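Local coordinates for SusD family protein (Bacteroides uniformis, PDB 7KV1), which probably binds beta-glucans at the bacterial cell surface as a SusD-family glycan-binding protein of a human gut Bacteroides, at residues Thr489-Asp494 and Asn501-Lys506. Residues are numbered along the deposited sequence; the frame is centred on the assembly and turned at random.
Sequences TALVPD and NSWTAK
The indole of W503 meets L491 obliquely: CD1 of L491 lies 4.1 Å from CG of W503, at the five-membered end of the ring system. Y101 packs edge-to-face with the same indole, V473 of helix 468-474 and A487 and T488 of helix 487-490 also touch W503, and NE1 is hydrogen-bonded to the hydroxyl of Y469. Nearer the backbones, CB of L491 and CB of W503 are 3.7 Å apart, and the two side chains run alongside in the same direction. A chi1 of -171° sets CG of W503 opposite the backbone N, keeping CG and CD1 beside L491 while the indole's far end leads away; L491 also reaches Y469 and L472. One backbone hydrogen bond links the segments, W503 N to L491 O at 2.9 Å, with an N-H...O angle of 165°. It joins the chain just beyond helix 487-490 to the loop toward helix 514-519, within the SusD-family region, across six intervening residues that hold neither helix nor strand. CA of S502 makes a second approach to O of L491 at 3.3 Å, a CA-H...O contact. The hydroxyl of S502 sits against the proline ring, with OG 3.2 Å from CD of P493 and 3.8 Å from CG1 of V492. The N501 carbonyl oxygen, 3.9 Å from CD of P493, is buried without a hydrogen-bonding partner, whereas ND2 of N501 bonds to N100 O and E102 OE2.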
loop_
_atom_site.group_PDB
_atom_site.type_symbol
_atom_site.label_atom_id
_atom_site.label_comp_id
_atom_site.label_asym_id
_atom_site.label_seq_id
_atom_site.Cartn_x
_atom_site.Cartn_y
_atom_site.Cartn_z
ATOM N N THR A 489 -5.980 -4.320 -20.424
ATOM C CA THR A 489 -5.484 -3.548 -21.584
ATOM C C THR A 489 -4.218 -2.768 -21.233
ATOM O O THR A 489 -3.507 -2.425 -22.153
ATOM C CB THR A 489 -6.582 -2.640 -22.154
ATOM O OG1 THR A 489 -7.277 -2.073 -21.043
ATOM C CG2 THR A 489 -7.522 -3.405 -23.077
ATOM N N ALA A 490 -3.934 -2.496 -19.963
ATOM C CA ALA A 490 -2.731 -1.718 -19.584
ATOM C C ALA A 490 -1.560 -2.665 -19.327
ATOM O O ALA A 490 -0.412 -2.221 -19.452
ATOM C CB ALA A 490 -3.007 -0.864 -18.357
ATOM N N LEU A 491 -1.835 -3.854 -18.802
ATOM C CA LEU A 491 -0.776 -4.801 -18.353
ATOM C C LEU A 491 -0.553 -5.806 -19.479
ATOM O O LEU A 491 -1.020 -6.961 -19.412
ATOM C CB LEU A 491 -1.179 -5.435 -17.025
ATOM C CG LEU A 491 -1.406 -4.428 -15.896
ATOM C CD1 LEU A 491 -1.865 -5.146 -14.630
ATOM C CD2 LEU A 491 -0.173 -3.555 -15.619
ATOM N N VAL A 492 0.130 -5.333 -20.495
ATOM C CA VAL A 492 0.352 -6.077 -21.765
ATOM C C VAL A 492 1.851 -6.110 -22.045
ATOM O O VAL A 492 2.618 -5.412 -21.393
ATOM C CB VAL A 492 -0.421 -5.427 -22.935
ATOM C CG1 VAL A 492 -1.932 -5.563 -22.772
ATOM C CG2 VAL A 492 -0.046 -3.974 -23.168
ATOM N N PRO A 493 2.315 -6.929 -23.025
ATOM C CA PRO A 493 3.736 -6.974 -23.380
ATOM C C PRO A 493 4.292 -5.596 -23.771
ATOM O O PRO A 493 3.570 -4.804 -24.334
ATOM C CB PRO A 493 3.780 -7.998 -24.543
ATOM C CG PRO A 493 2.581 -8.894 -24.273
ATOM C CD PRO A 493 1.521 -7.936 -23.748
ATOM N N ASP A 494 5.550 -5.326 -23.397
ATOM C CA ASP A 494 6.287 -4.085 -23.755
ATOM C C ASP A 494 7.249 -4.353 -24.918
ATOM O O ASP A 494 7.528 -5.538 -25.217
ATOM C CB ASP A 494 7.064 -3.555 -22.550
ATOM C CG ASP A 494 7.938 -4.630 -21.942
ATOM O OD1 ASP A 494 8.966 -4.923 -22.577
ATOM O OD2 ASP A 494 7.544 -5.209 -20.883
ATOM N N ASN A 501 3.537 -11.623 -21.153
ATOM C CA ASN A 501 2.145 -12.088 -20.927
ATOM C C ASN A 501 1.261 -10.851 -20.714
ATOM O O ASN A 501 1.782 -9.772 -20.291
ATOM C CB ASN A 501 2.103 -13.128 -19.800
ATOM C CG ASN A 501 2.915 -14.370 -20.117
ATOM O OD1 ASN A 501 2.746 -14.980 -21.165
ATOM N ND2 ASN A 501 3.826 -14.742 -19.233
ATOM N N SER A 502 -0.016 -10.953 -21.064
ATOM C CA SER A 502 -1.056 -9.954 -20.709
ATOM C C SER A 502 -1.784 -10.406 -19.438
ATOM O O SER A 502 -2.015 -11.612 -19.240
ATOM C CB SER A 502 -1.988 -9.741 -21.844
ATOM O OG SER A 502 -1.254 -9.313 -22.977
ATOM N N TRP A 503 -2.095 -9.474 -18.554
ATOM C CA TRP A 503 -2.886 -9.791 -17.341
ATOM C C TRP A 503 -4.287 -10.278 -17.729
ATOM O O TRP A 503 -4.930 -9.620 -18.564
ATOM C CB TRP A 503 -2.995 -8.563 -16.444
ATOM C CG TRP A 503 -3.591 -8.845 -15.099
ATOM C CD1 TRP A 503 -2.911 -9.084 -13.947
ATOM C CD2 TRP A 503 -4.982 -8.890 -14.760
ATOM N NE1 TRP A 503 -3.785 -9.239 -12.904
ATOM C CE2 TRP A 503 -5.067 -9.120 -13.371
ATOM C CE3 TRP A 503 -6.172 -8.729 -15.482
ATOM C CZ2 TRP A 503 -6.285 -9.220 -12.685
ATOM C CZ3 TRP A 503 -7.374 -8.812 -14.805
ATOM C CH2 TRP A 503 -7.433 -9.077 -13.430
ATOM N N THR A 504 -4.755 -11.341 -17.081
ATOM C CA THR A 504 -6.144 -11.862 -17.170
ATOM C C THR A 504 -6.617 -12.197 -15.754
ATOM O O THR A 504 -5.805 -12.214 -14.826
ATOM C CB THR A 504 -6.272 -13.069 -18.111
ATOM O OG1 THR A 504 -5.456 -14.106 -17.587
ATOM C CG2 THR A 504 -5.851 -12.751 -19.525
ATOM N N ALA A 505 -7.921 -12.380 -15.600
ATOM C CA ALA A 505 -8.613 -12.490 -14.297
ATOM C C ALA A 505 -8.007 -13.595 -13.443
ATOM O O ALA A 505 -7.993 -13.473 -12.218
ATOM C CB ALA A 505 -10.097 -12.731 -14.568
ATOM N N LYS A 506 -7.519 -14.671 -14.050
ATOM C CA LYS A 506 -6.939 -15.777 -13.243
ATOM C C LYS A 506 -5.635 -15.342 -12.543
ATOM O O LYS A 506 -5.209 -16.047 -11.663
ATOM C CB LYS A 506 -6.702 -17.003 -14.115
ATOM C CG LYS A 506 -5.657 -16.874 -15.198
ATOM C CD LYS A 506 -5.554 -18.196 -15.953
ATOM C CE LYS A 506 -4.603 -18.125 -17.119
ATOM N NZ LYS A 506 -4.382 -19.493 -17.634
#